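Local coordinates for putative DsbA oxidoreductase SCO1869 (Streptomyces coelicolor A3, PDB 3GL5), which is probably a thiol-disulfide oxidoreductase of the DsbA type, built on a thioredoxin-like domain with an inserted helical region, at residues G19-E24 / E86-R91; K25-F30 / V36-R41; S9-P14 / A118-F123. All blocks are in the same frame, centred on the assembly; numbering follows the deposited sequence.

Contact 1: G19-E24 / E86-R91; sequences GKARFE and EGLAYR
Glu86 lies against Ala21 and Arg22 on helix 14-28, the helix that opens with the CxxC disulfide of this DsbA-like thioredoxin fold. Ala21 and Glu86 are the residues whose CA atoms come nearest across the contact, 6.2 Å apart. Just after Glu86, Gly87 turns to positive phi in the Schellman motif that closes the preceding helix.

The Glu86 side chain can be followed outward. Its CB packs on the methyl of Ala21, CB to CB 3.7 Å. CG remains beside that methyl, more distantly, and a bend at chi2 (-57°) turns the carboxylate toward Arg22. CD then rests by Arg22 CG at 3.5 Å, and Glu86 OE1 lies 3.7 Å from the same Arg22 CG, so the aliphatic part of the arginine carries some of the contact. At the tip, Glu86 OE2 accepts from Arg22 NE in a salt bridge of 3.1 Å with an N-H...O angle of 161°. The oxygen sits at the guanidinium edge, nearly in its plane, yet the N-H arrives from well above the carboxylate plane, the two planes being 76° apart. Arg22 NH2 also bonds Gln82 OE1 of helix 69-85.

Beside Glu86, Leu88 lays CD1 on the same methyl, Ala21 CB to Leu88 CD1 3.8 Å, so Ala21 is met by two side chains of segment 86-91. One water spans the salt bridge: it accepts from Arg22 NH2 at 2.7 Å and donates to Glu86 OE2 at 2.6 Å.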
ATOM      1  N   GLY A  19     -21.870  -2.957  -2.411  1.00 25.49           N
ATOM      2  CA  GLY A  19     -21.176  -1.657  -2.453  1.00 27.05           C
ATOM      3  C   GLY A  19     -19.835  -1.638  -3.181  1.00 27.75           C
ATOM      4  O   GLY A  19     -19.393  -0.589  -3.728  1.00 29.17           O
ATOM      5  N   LYS A  20     -19.148  -2.769  -3.192  1.00 27.50           N
ATOM      6  CA  LYS A  20     -17.902  -2.828  -3.926  1.00 26.91           C
ATOM      7  C   LYS A  20     -18.183  -2.622  -5.434  1.00 26.68           C
ATOM      8  O   LYS A  20     -17.509  -1.846  -6.110  1.00 26.04           O
ATOM      9  CB  LYS A  20     -17.177  -4.162  -3.706  1.00 26.96           C
ATOM     10  CG  LYS A  20     -15.876  -4.239  -4.581  1.00 27.44           C
ATOM     11  CD  LYS A  20     -14.906  -5.242  -4.028  1.00 30.69           C
ATOM     12  CE  LYS A  20     -14.911  -6.459  -4.836  1.00 34.11           C
ATOM     13  NZ  LYS A  20     -14.139  -6.173  -6.090  1.00 36.31           N
ATOM     14  N   ALA A  21     -19.214  -3.304  -5.929  1.00 26.89           N
ATOM     15  CA  ALA A  21     -19.577  -3.242  -7.347  1.00 26.34           C
ATOM     16  C   ALA A  21     -20.074  -1.849  -7.707  1.00 26.44           C
ATOM     17  O   ALA A  21     -19.751  -1.312  -8.794  1.00 26.35           O
ATOM     18  CB  ALA A  21     -20.626  -4.280  -7.668  1.00 26.42           C
ATOM     19  N   ARG A  22     -20.838  -1.247  -6.797  1.00 25.90           N
ATOM     20  CA  ARG A  22     -21.352   0.111  -7.017  1.00 25.98           C
ATOM     21  C   ARG A  22     -20.213   1.135  -7.117  1.00 26.34           C
ATOM     22  O   ARG A  22     -20.224   2.006  -7.985  1.00 26.30           O
ATOM     23  CB  ARG A  22     -22.378   0.501  -5.945  1.00 24.75           C
ATOM     24  CG  ARG A  22     -23.743   0.192  -6.360  1.00 25.24           C
ATOM     25  CD  ARG A  22     -24.767   0.434  -5.284  1.00 24.76           C
ATOM     26  NE  ARG A  22     -25.977  -0.350  -5.522  1.00 22.05           N
ATOM     27  CZ  ARG A  22     -26.992  -0.417  -4.661  1.00 24.84           C
ATOM     28  NH1 ARG A  22     -26.934   0.219  -3.508  1.00 26.76           N
ATOM     29  NH2 ARG A  22     -28.057  -1.147  -4.927  1.00 25.72           N
ATOM     30  N   PHE A  23     -19.231   1.000  -6.229  1.00 26.36           N
ATOM     31  CA  PHE A  23     -18.075   1.851  -6.237  1.00 26.50           C
ATOM     32  C   PHE A  23     -17.284   1.690  -7.515  1.00 27.26           C
ATOM     33  O   PHE A  23     -16.786   2.686  -8.071  1.00 26.74           O
ATOM     34  CB  PHE A  23     -17.137   1.554  -5.069  1.00 25.51           C
ATOM     35  CG  PHE A  23     -15.850   2.294  -5.175  1.00 26.90           C
ATOM     36  CD1 PHE A  23     -15.797   3.652  -4.892  1.00 26.02           C
ATOM     37  CD2 PHE A  23     -14.710   1.658  -5.669  1.00 27.65           C
ATOM     38  CE1 PHE A  23     -14.629   4.357  -5.047  1.00 26.12           C
ATOM     39  CE2 PHE A  23     -13.520   2.358  -5.834  1.00 25.80           C
ATOM     40  CZ  PHE A  23     -13.468   3.697  -5.504  1.00 26.12           C
ATOM     41  N   GLU A  24     -17.106   0.443  -7.946  1.00 27.91           N
ATOM     42  CA  GLU A  24     -16.283   0.185  -9.105  1.00 29.77           C
ATOM     43  C   GLU A  24     -16.961   0.767 -10.341  1.00 30.49           C
ATOM     44  O   GLU A  24     -16.325   1.399 -11.225  1.00 30.44           O
ATOM     45  CB  GLU A  24     -16.057  -1.311  -9.256  1.00 29.96           C
ATOM     46  CG  GLU A  24     -14.952  -1.850  -8.336  1.00 33.42           C
ATOM     47  CD  GLU A  24     -14.956  -3.368  -8.212  1.00 37.31           C
ATOM     48  OE1 GLU A  24     -15.704  -4.061  -8.940  1.00 40.14           O
ATOM     49  OE2 GLU A  24     -14.224  -3.886  -7.347  1.00 41.19           O
ATOM     50  N   GLU A  86     -26.250  -5.065 -10.190  1.00 27.44           N
ATOM     51  CA  GLU A  86     -24.805  -4.796 -10.326  1.00 27.97           C
ATOM     52  C   GLU A  86     -24.047  -5.918 -11.052  1.00 28.59           C
ATOM     53  O   GLU A  86     -22.816  -5.841 -11.152  1.00 29.05           O
ATOM     54  CB  GLU A  86     -24.112  -4.599  -8.965  1.00 27.84           C
ATOM     55  CG  GLU A  86     -24.734  -3.551  -8.039  1.00 28.84           C
ATOM     56  CD  GLU A  86     -24.803  -2.164  -8.686  1.00 31.60           C
ATOM     57  OE1 GLU A  86     -23.892  -1.799  -9.484  1.00 32.81           O
ATOM     58  OE2 GLU A  86     -25.781  -1.435  -8.398  1.00 32.56           O
ATOM     59  N   GLY A  87     -24.754  -6.956 -11.521  1.00 27.82           N
ATOM     60  CA  GLY A  87     -24.118  -8.076 -12.205  1.00 27.16           C
ATOM     61  C   GLY A  87     -23.513  -9.120 -11.297  1.00 26.74           C
ATOM     62  O   GLY A  87     -22.707  -9.954 -11.735  1.00 25.69           O
ATOM     63  N   LEU A  88     -23.933  -9.091 -10.038  1.00 26.91           N
ATOM     64  CA  LEU A  88     -23.503 -10.043  -9.030  1.00 27.30           C
ATOM     65  C   LEU A  88     -24.527 -11.102  -8.747  1.00 27.27           C
ATOM     66  O   LEU A  88     -25.690 -10.812  -8.548  1.00 28.50           O
ATOM     67  CB  LEU A  88     -23.217  -9.325  -7.704  1.00 27.14           C
ATOM     68  CG  LEU A  88     -22.295  -8.103  -7.686  1.00 28.59           C
ATOM     69  CD1 LEU A  88     -22.198  -7.481  -6.274  1.00 27.59           C
ATOM     70  CD2 LEU A  88     -20.909  -8.441  -8.219  1.00 28.23           C
ATOM     71  N   ALA A  89     -24.067 -12.330  -8.645  1.00 27.79           N
ATOM     72  CA  ALA A  89     -24.885 -13.426  -8.168  1.00 28.03           C
ATOM     73  C   ALA A  89     -25.105 -13.277  -6.656  1.00 28.29           C
ATOM     74  O   ALA A  89     -24.233 -12.775  -5.933  1.00 28.17           O
ATOM     75  CB  ALA A  89     -24.173 -14.735  -8.464  1.00 27.90           C
ATOM     76  N   TYR A  90     -26.261 -13.720  -6.174  1.00 28.40           N
ATOM     77  CA  TYR A  90     -26.598 -13.589  -4.759  1.00 28.76           C
ATOM     78  C   TYR A  90     -27.717 -14.580  -4.433  1.00 30.33           C
ATOM     79  O   TYR A  90     -28.848 -14.389  -4.903  1.00 30.30           O
ATOM     80  CB  TYR A  90     -27.078 -12.189  -4.463  1.00 28.51           C
ATOM     81  CG  TYR A  90     -27.224 -11.904  -2.993  1.00 28.95           C
ATOM     82  CD1 TYR A  90     -26.207 -11.280  -2.279  1.00 32.98           C
ATOM     83  CD2 TYR A  90     -28.385 -12.270  -2.303  1.00 28.59           C
ATOM     84  CE1 TYR A  90     -26.339 -11.001  -0.864  1.00 32.20           C
ATOM     85  CE2 TYR A  90     -28.529 -12.021  -0.911  1.00 30.65           C
ATOM     86  CZ  TYR A  90     -27.506 -11.391  -0.202  1.00 31.21           C
ATOM     87  OH  TYR A  90     -27.656 -11.147   1.141  1.00 26.46           O
ATOM     88  N   ARG A  91     -27.404 -15.639  -3.677  1.00 29.95           N
ATOM     89  CA  ARG A  91     -28.432 -16.603  -3.238  1.00 31.15           C
ATOM     90  C   ARG A  91     -29.333 -16.022  -2.178  1.00 31.10           C
ATOM     91  O   ARG A  91     -28.861 -15.548  -1.153  1.00 29.96           O
ATOM     92  CB  ARG A  91     -27.811 -17.874  -2.707  1.00 30.60           C
ATOM     93  CG  ARG A  91     -26.978 -18.504  -3.759  1.00 33.92           C
ATOM     94  CD  ARG A  91     -26.188 -19.645  -3.210  1.00 39.05           C
ATOM     95  NE  ARG A  91     -27.000 -20.842  -3.327  1.00 46.27           N
ATOM     96  CZ  ARG A  91     -27.226 -21.479  -4.482  1.00 49.12           C
ATOM     97  NH1 ARG A  91     -26.687 -21.047  -5.624  1.00 50.04           N
ATOM     98  NH2 ARG A  91     -27.999 -22.555  -4.494  1.00 51.87           N
TER
HETATM   99  O   HOH W   1     -27.921  -2.492  -7.292  1.00 24.50           O

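Contact 2: K25-F30 / V36-R41; sequences KALAAF and VEVVHR
Leu27 and Val36 share the main burial of this apolar contact, with Phe30 closing one end. Leu27 is near the end of helix 14-28 and points at strand 36-42: CG, anti to the backbone N (chi1 176°), heads for the strand, and chi2 of 55° spreads the two methyls toward Val36 and Val38. They divide the work: Leu27 CD1 meets Val36 CG2 at 4.1 Å, whereas CD2 goes to the next inward-facing residue, Leu27 CD2 to Val38 CG2 being 3.8 Å. In both pairs the side chains run past one another in opposite directions, a side-by-side fit of branches. The intervening Glu37 points away, as the alternation of a strand requires.

Val36 is touched by both Leu27 and Phe30. While its CB and CG1 face Leu27, CG2 also lies at the rim of the Phe30 ring, close to the ring plane, with Val36 CG2 to Phe30 CE2 3.9 Å. The ring therefore offers its edge, not a face, and the two side chains cross at about a right angle. The 143 Å² buried between the segments is modest, in keeping with these three pairs.

This is the helix-to-second-strand half of a beta-alpha-beta unit, strand 3-9, helix 14-28 and strand 36-42. Val36 touches Val5 and Val38 touches Ile7 of strand 3-9, which runs parallel to strand 36-42 in the central sheet, and Phe30 reaches on to Leu208 and Thr209 of helix 201-213.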
ATOM      1  N   LYS A  25     -18.275   0.589 -10.385  1.00 30.40           N
ATOM      2  CA  LYS A  25     -19.042   1.169 -11.463  1.00 31.14           C
ATOM      3  C   LYS A  25     -18.837   2.699 -11.477  1.00 30.22           C
ATOM      4  O   LYS A  25     -18.586   3.267 -12.519  1.00 28.96           O
ATOM      5  CB  LYS A  25     -20.509   0.734 -11.375  1.00 31.13           C
ATOM      6  CG  LYS A  25     -21.465   1.615 -12.159  1.00 34.69           C
ATOM      7  CD  LYS A  25     -22.930   1.205 -11.969  1.00 37.32           C
ATOM      8  CE  LYS A  25     -23.433   0.515 -13.212  1.00 39.32           C
ATOM      9  NZ  LYS A  25     -24.891   0.808 -13.518  1.00 43.86           N
ATOM     10  N   ALA A  26     -18.887   3.343 -10.314  1.00 29.69           N
ATOM     11  CA  ALA A  26     -18.684   4.794 -10.219  1.00 30.06           C
ATOM     12  C   ALA A  26     -17.261   5.178 -10.626  1.00 30.90           C
ATOM     13  O   ALA A  26     -17.024   6.222 -11.278  1.00 32.20           O
ATOM     14  CB  ALA A  26     -18.955   5.264  -8.804  1.00 30.11           C
ATOM     15  N   LEU A  27     -16.304   4.338 -10.248  1.00 30.12           N
ATOM     16  CA  LEU A  27     -14.924   4.646 -10.506  1.00 29.96           C
ATOM     17  C   LEU A  27     -14.626   4.614 -12.043  1.00 30.69           C
ATOM     18  O   LEU A  27     -13.870   5.461 -12.573  1.00 30.06           O
ATOM     19  CB  LEU A  27     -14.031   3.684  -9.717  1.00 29.30           C
ATOM     20  CG  LEU A  27     -12.542   3.852  -9.997  1.00 28.11           C
ATOM     21  CD1 LEU A  27     -12.164   5.312  -9.730  1.00 28.97           C
ATOM     22  CD2 LEU A  27     -11.624   2.855  -9.216  1.00 26.29           C
ATOM     23  N   ALA A  28     -15.230   3.639 -12.731  1.00 31.10           N
ATOM     24  CA  ALA A  28     -15.069   3.481 -14.167  1.00 31.61           C
ATOM     25  C   ALA A  28     -15.649   4.655 -14.942  1.00 31.97           C
ATOM     26  O   ALA A  28     -15.191   4.970 -16.032  1.00 32.54           O
ATOM     27  CB  ALA A  28     -15.642   2.174 -14.636  1.00 31.43           C
ATOM     28  N   ALA A  29     -16.600   5.367 -14.361  1.00 32.31           N
ATOM     29  CA  ALA A  29     -17.119   6.545 -15.046  1.00 31.94           C
ATOM     30  C   ALA A  29     -16.497   7.832 -14.513  1.00 32.52           C
ATOM     31  O   ALA A  29     -16.846   8.901 -14.966  1.00 32.69           O
ATOM     32  CB  ALA A  29     -18.639   6.598 -14.945  1.00 31.11           C
ATOM     33  N   PHE A  30     -15.579   7.740 -13.556  1.00 33.15           N
ATOM     34  CA  PHE A  30     -14.907   8.940 -13.004  1.00 33.83           C
ATOM     35  C   PHE A  30     -13.808   9.458 -13.976  1.00 34.72           C
ATOM     36  O   PHE A  30     -13.022   8.649 -14.450  1.00 34.26           O
ATOM     37  CB  PHE A  30     -14.298   8.598 -11.635  1.00 34.14           C
ATOM     38  CG  PHE A  30     -13.594   9.743 -10.962  1.00 32.22           C
ATOM     39  CD1 PHE A  30     -14.260  10.951 -10.721  1.00 32.29           C
ATOM     40  CD2 PHE A  30     -12.286   9.595 -10.535  1.00 29.05           C
ATOM     41  CE1 PHE A  30     -13.606  12.000 -10.087  1.00 32.29           C
ATOM     42  CE2 PHE A  30     -11.621  10.611  -9.904  1.00 29.72           C
ATOM     43  CZ  PHE A  30     -12.284  11.836  -9.671  1.00 31.03           C
ATOM     44  N   VAL A  36      -6.458   7.113  -9.488  1.00 33.60           N
ATOM     45  CA  VAL A  36      -6.998   6.627  -8.211  1.00 33.64           C
ATOM     46  C   VAL A  36      -6.393   5.272  -7.866  1.00 34.80           C
ATOM     47  O   VAL A  36      -6.389   4.373  -8.704  1.00 35.49           O
ATOM     48  CB  VAL A  36      -8.537   6.509  -8.254  1.00 33.89           C
ATOM     49  CG1 VAL A  36      -9.096   5.879  -6.925  1.00 34.96           C
ATOM     50  CG2 VAL A  36      -9.201   7.881  -8.572  1.00 30.72           C
ATOM     51  N   GLU A  37      -5.881   5.110  -6.644  1.00 34.70           N
ATOM     52  CA  GLU A  37      -5.463   3.790  -6.179  1.00 34.81           C
ATOM     53  C   GLU A  37      -6.465   3.290  -5.132  1.00 34.28           C
ATOM     54  O   GLU A  37      -6.786   4.014  -4.205  1.00 33.90           O
ATOM     55  CB  GLU A  37      -4.093   3.861  -5.539  1.00 35.42           C
ATOM     56  CG  GLU A  37      -3.468   2.489  -5.395  1.00 39.92           C
ATOM     57  CD  GLU A  37      -2.435   2.393  -4.284  1.00 45.55           C
ATOM     58  OE1 GLU A  37      -2.107   3.444  -3.657  1.00 49.39           O
ATOM     59  OE2 GLU A  37      -1.938   1.249  -4.055  1.00 46.62           O
ATOM     60  N   VAL A  38      -6.950   2.057  -5.302  1.00 33.96           N
ATOM     61  CA  VAL A  38      -7.931   1.440  -4.403  1.00 33.63           C
ATOM     62  C   VAL A  38      -7.201   0.416  -3.524  1.00 33.76           C
ATOM     63  O   VAL A  38      -6.494  -0.456  -4.043  1.00 33.79           O
ATOM     64  CB  VAL A  38      -9.034   0.736  -5.203  1.00 33.50           C
ATOM     65  CG1 VAL A  38     -10.045   0.041  -4.271  1.00 33.31           C
ATOM     66  CG2 VAL A  38      -9.732   1.734  -6.106  1.00 34.51           C
ATOM     67  N   VAL A  39      -7.344   0.540  -2.206  1.00 32.48           N
ATOM     68  CA  VAL A  39      -6.683  -0.354  -1.274  1.00 31.69           C
ATOM     69  C   VAL A  39      -7.798  -0.975  -0.417  1.00 31.02           C
ATOM     70  O   VAL A  39      -8.634  -0.244   0.141  1.00 29.60           O
ATOM     71  CB  VAL A  39      -5.660   0.409  -0.380  1.00 31.99           C
ATOM     72  CG1 VAL A  39      -5.104  -0.509   0.777  1.00 32.68           C
ATOM     73  CG2 VAL A  39      -4.518   0.950  -1.209  1.00 32.44           C
ATOM     74  N   HIS A  40      -7.827  -2.305  -0.358  1.00 29.25           N
ATOM     75  CA  HIS A  40      -8.804  -3.008   0.477  1.00 29.59           C
ATOM     76  C   HIS A  40      -8.241  -3.266   1.856  1.00 29.13           C
ATOM     77  O   HIS A  40      -7.029  -3.507   2.001  1.00 28.41           O
ATOM     78  CB  HIS A  40      -9.287  -4.308  -0.176  1.00 29.86           C
ATOM     79  CG  HIS A  40     -10.036  -4.076  -1.434  1.00 32.51           C
ATOM     80  ND1 HIS A  40     -11.242  -3.411  -1.457  1.00 32.82           N
ATOM     81  CD2 HIS A  40      -9.720  -4.340  -2.732  1.00 37.04           C
ATOM     82  CE1 HIS A  40     -11.660  -3.312  -2.713  1.00 35.17           C
ATOM     83  NE2 HIS A  40     -10.757  -3.871  -3.504  1.00 37.25           N
ATOM     84  N   ARG A  41      -9.136  -3.212   2.845  1.00 28.36           N
ATOM     85  CA  ARG A  41      -8.807  -3.147   4.268  1.00 28.72           C
ATOM     86  C   ARG A  41      -9.744  -4.072   5.031  1.00 28.59           C
ATOM     87  O   ARG A  41     -10.915  -4.171   4.687  1.00 27.53           O
ATOM     88  CB  ARG A  41      -9.083  -1.745   4.776  1.00 29.41           C
ATOM     89  CG  ARG A  41      -8.186  -0.711   4.203  1.00 31.65           C
ATOM     90  CD  ARG A  41      -6.982  -0.746   5.031  1.00 34.78           C
ATOM     91  NE  ARG A  41      -6.194   0.413   4.788  1.00 38.95           N
ATOM     92  CZ  ARG A  41      -5.266   0.848   5.623  1.00 44.05           C
ATOM     93  NH1 ARG A  41      -5.032   0.220   6.793  1.00 44.86           N
ATOM     94  NH2 ARG A  41      -4.588   1.930   5.290  1.00 45.33           N
TER

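Contact 3: S9-P14 / A118-F123; sequences SDIACP and ALLDAF
Ile11 presses its CD1 methyl between Leu120 and Phe123 on helix 116-128, and nearly all the tightness of this contact gathers there. Ile11 CD1 lies 3.6 Å from Leu120 CD1 and 3.7 Å from Phe123 CB. With CG1 beside the backbone N (chi1 -56°) and a second bend at chi2 (-60°), the chain delivers that methyl to the helix. Its other branch makes a lighter touch, Ile11 CG2 standing 3.8 Å from the Phe123 carbonyl O. Leu120 meets the isoleucine alongside, the two pointing in opposing directions. Of the Phe123 side chain, CB does the touching: the ring is carried off toward helix 138-147, where Leu141 and Leu144 receive it, and Leu119 CD1 lies over one face, toward its rim.

Residues 9-14 link strand 3-9 to helix 14-28, the place where a thioredoxin fold carries its CxxC. Cys13 is at the N-cap position of that helix and forms the disulfide with Cys16. Ile11 O accepts from Asn127 ND2, a residue of the sodium site. Replacing Ile11 with an alanine would probably open a gap beside Leu120 and Phe123 and weaken the loop's hold on helix 116-128.

The contact thins quickly away from Ile11. Asp10 points its CB away from the helix, and its carboxylate is engaged by Thr100, His104 and the backbone N of Leu45; Asp10 OD1 makes a bond to Ile11 N at 2.9 Å that is weak, bent to 117°. Cys13 makes no contact with residues 118-123 and packs instead on Cys229 of the second subunit. Toward the solvent, Ala118 is exposed and Asp121 faces away from the loop, its OD1 in a salt bridge with Lys20.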
ATOM      1  N   SER A   9     -14.134  -3.535   4.623  1.00 24.84           N
ATOM      2  CA  SER A   9     -15.305  -4.417   4.448  1.00 25.13           C
ATOM      3  C   SER A   9     -15.054  -5.753   5.135  1.00 25.25           C
ATOM      4  O   SER A   9     -13.892  -6.093   5.456  1.00 23.97           O
ATOM      5  CB  SER A   9     -15.613  -4.706   2.968  1.00 25.95           C
ATOM      6  OG  SER A   9     -16.315  -3.640   2.338  1.00 28.22           O
ATOM      7  N   ASP A  10     -16.147  -6.499   5.350  1.00 24.15           N
ATOM      8  CA  ASP A  10     -16.086  -7.871   5.839  1.00 25.41           C
ATOM      9  C   ASP A  10     -16.658  -8.758   4.759  1.00 25.91           C
ATOM     10  O   ASP A  10     -17.493  -8.312   3.985  1.00 26.18           O
ATOM     11  CB  ASP A  10     -16.952  -8.036   7.085  1.00 25.10           C
ATOM     12  CG  ASP A  10     -16.505  -9.165   7.958  1.00 25.90           C
ATOM     13  OD1 ASP A  10     -15.700 -10.030   7.532  1.00 28.22           O
ATOM     14  OD2 ASP A  10     -16.978  -9.218   9.113  1.00 30.88           O
ATOM     15  N   ILE A  11     -16.213 -10.004   4.690  1.00 26.43           N
ATOM     16  CA  ILE A  11     -16.835 -10.988   3.776  1.00 26.85           C
ATOM     17  C   ILE A  11     -18.333 -11.335   4.117  1.00 27.43           C
ATOM     18  O   ILE A  11     -19.147 -11.627   3.212  1.00 27.38           O
ATOM     19  CB  ILE A  11     -15.969 -12.288   3.717  1.00 26.71           C
ATOM     20  CG1 ILE A  11     -14.504 -11.975   3.288  1.00 28.46           C
ATOM     21  CG2 ILE A  11     -16.585 -13.310   2.774  1.00 25.63           C
ATOM     22  CD1 ILE A  11     -14.339 -11.318   1.895  1.00 25.83           C
ATOM     23  N   ALA A  12     -18.678 -11.348   5.408  1.00 26.97           N
ATOM     24  CA  ALA A  12     -20.053 -11.657   5.853  1.00 28.45           C
ATOM     25  C   ALA A  12     -20.903 -10.371   5.866  1.00 28.60           C
ATOM     26  O   ALA A  12     -21.538 -10.051   6.847  1.00 31.14           O
ATOM     27  CB  ALA A  12     -20.037 -12.312   7.294  1.00 27.55           C
ATOM     28  N   CYS A  13     -20.839  -9.587   4.817  1.00 28.33           N
ATOM     29  CA  CYS A  13     -21.526  -8.302   4.804  1.00 28.25           C
ATOM     30  C   CYS A  13     -22.114  -8.125   3.389  1.00 27.42           C
ATOM     31  O   CYS A  13     -21.386  -7.823   2.455  1.00 28.33           O
ATOM     32  CB  CYS A  13     -20.502  -7.235   5.147  1.00 27.95           C
ATOM     33  SG  CYS A  13     -20.901  -5.561   4.813  1.00 30.33           S
ATOM     34  N   PRO A  14     -23.415  -8.376   3.223  1.00 27.31           N
ATOM     35  CA  PRO A  14     -24.028  -8.306   1.878  1.00 26.50           C
ATOM     36  C   PRO A  14     -23.851  -6.945   1.214  1.00 26.51           C
ATOM     37  O   PRO A  14     -23.619  -6.909   0.028  1.00 26.97           O
ATOM     38  CB  PRO A  14     -25.520  -8.586   2.133  1.00 26.68           C
ATOM     39  CG  PRO A  14     -25.606  -9.231   3.484  1.00 26.02           C
ATOM     40  CD  PRO A  14     -24.350  -8.866   4.266  1.00 26.39           C
ATOM     41  N   ALA A 118      -8.522 -10.363  -6.463  1.00 32.14           N
ATOM     42  CA  ALA A 118      -8.887 -11.723  -6.878  1.00 30.55           C
ATOM     43  C   ALA A 118      -9.340 -12.593  -5.712  1.00 29.90           C
ATOM     44  O   ALA A 118     -10.318 -13.330  -5.826  1.00 31.62           O
ATOM     45  CB  ALA A 118      -7.744 -12.409  -7.678  1.00 29.91           C
ATOM     46  N   LEU A 119      -8.673 -12.535  -4.573  1.00 28.77           N
ATOM     47  CA  LEU A 119      -9.112 -13.385  -3.461  1.00 27.74           C
ATOM     48  C   LEU A 119     -10.358 -12.781  -2.767  1.00 27.52           C
ATOM     49  O   LEU A 119     -11.256 -13.515  -2.296  1.00 27.47           O
ATOM     50  CB  LEU A 119      -7.989 -13.628  -2.442  1.00 26.99           C
ATOM     51  CG  LEU A 119      -8.283 -14.607  -1.299  1.00 25.80           C
ATOM     52  CD1 LEU A 119      -8.666 -15.992  -1.836  1.00 24.60           C
ATOM     53  CD2 LEU A 119      -7.118 -14.657  -0.266  1.00 23.67           C
ATOM     54  N   LEU A 120     -10.408 -11.457  -2.720  1.00 27.58           N
ATOM     55  CA  LEU A 120     -11.582 -10.771  -2.168  1.00 28.97           C
ATOM     56  C   LEU A 120     -12.861 -11.174  -2.945  1.00 28.49           C
ATOM     57  O   LEU A 120     -13.858 -11.623  -2.355  1.00 28.28           O
ATOM     58  CB  LEU A 120     -11.338  -9.262  -2.138  1.00 28.42           C
ATOM     59  CG  LEU A 120     -12.447  -8.395  -1.558  1.00 29.89           C
ATOM     60  CD1 LEU A 120     -12.796  -8.788  -0.090  1.00 26.43           C
ATOM     61  CD2 LEU A 120     -12.095  -6.905  -1.717  1.00 24.70           C
ATOM     62  N   ASP A 121     -12.806 -11.060  -4.272  1.00 28.82           N
ATOM     63  CA  ASP A 121     -13.929 -11.492  -5.112  1.00 28.87           C
ATOM     64  C   ASP A 121     -14.208 -12.970  -4.995  1.00 28.26           C
ATOM     65  O   ASP A 121     -15.354 -13.335  -4.993  1.00 28.32           O
ATOM     66  CB  ASP A 121     -13.742 -11.124  -6.567  1.00 29.12           C
ATOM     67  CG  ASP A 121     -13.814  -9.639  -6.808  1.00 33.38           C
ATOM     68  OD1 ASP A 121     -14.556  -8.915  -6.097  1.00 37.09           O
ATOM     69  OD2 ASP A 121     -13.115  -9.183  -7.747  1.00 40.04           O
ATOM     70  N   ALA A 122     -13.175 -13.812  -4.831  1.00 27.47           N
ATOM     71  CA  ALA A 122     -13.404 -15.238  -4.626  1.00 26.53           C
ATOM     72  C   ALA A 122     -14.139 -15.512  -3.334  1.00 26.23           C
ATOM     73  O   ALA A 122     -15.007 -16.348  -3.293  1.00 25.39           O
ATOM     74  CB  ALA A 122     -12.096 -16.027  -4.631  1.00 25.57           C
ATOM     75  N   PHE A 123     -13.683 -14.897  -2.247  1.00 26.37           N
ATOM     76  CA  PHE A 123     -14.323 -15.103  -0.975  1.00 27.45           C
ATOM     77  C   PHE A 123     -15.797 -14.618  -0.987  1.00 27.85           C
ATOM     78  O   PHE A 123     -16.668 -15.295  -0.415  1.00 28.38           O
ATOM     79  CB  PHE A 123     -13.516 -14.450   0.197  1.00 27.03           C
ATOM     80  CG  PHE A 123     -12.259 -15.224   0.594  1.00 27.96           C
ATOM     81  CD1 PHE A 123     -12.015 -16.539   0.095  1.00 29.30           C
ATOM     82  CD2 PHE A 123     -11.320 -14.658   1.481  1.00 26.81           C
ATOM     83  CE1 PHE A 123     -10.848 -17.273   0.473  1.00 25.65           C
ATOM     84  CE2 PHE A 123     -10.168 -15.395   1.864  1.00 27.06           C
ATOM     85  CZ  PHE A 123      -9.954 -16.703   1.374  1.00 21.90           C
TER

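From the N terminus, strand 3-9 leads into residues 9-14, which pair with 118-123 to close contact 3, the widest loop of the three. Helix 14-28 follows and supplies one segment to each of the others: 19-24 pairs with 86-91 in contact 1, and 25-30 with 36-41 in contact 2, after a turn of only five residues. The closures are nested without crossing, contact 2 within contact 1 and contact 1 within contact 3. Together they tie helix 14-28 to the sheet edge and to the loop after helix 69-85, and tie the CxxC approach to helix 116-128. Tyr90 OH, packed 3.5 Å from Pro14 CB, joins contacts 1 and 3 directly.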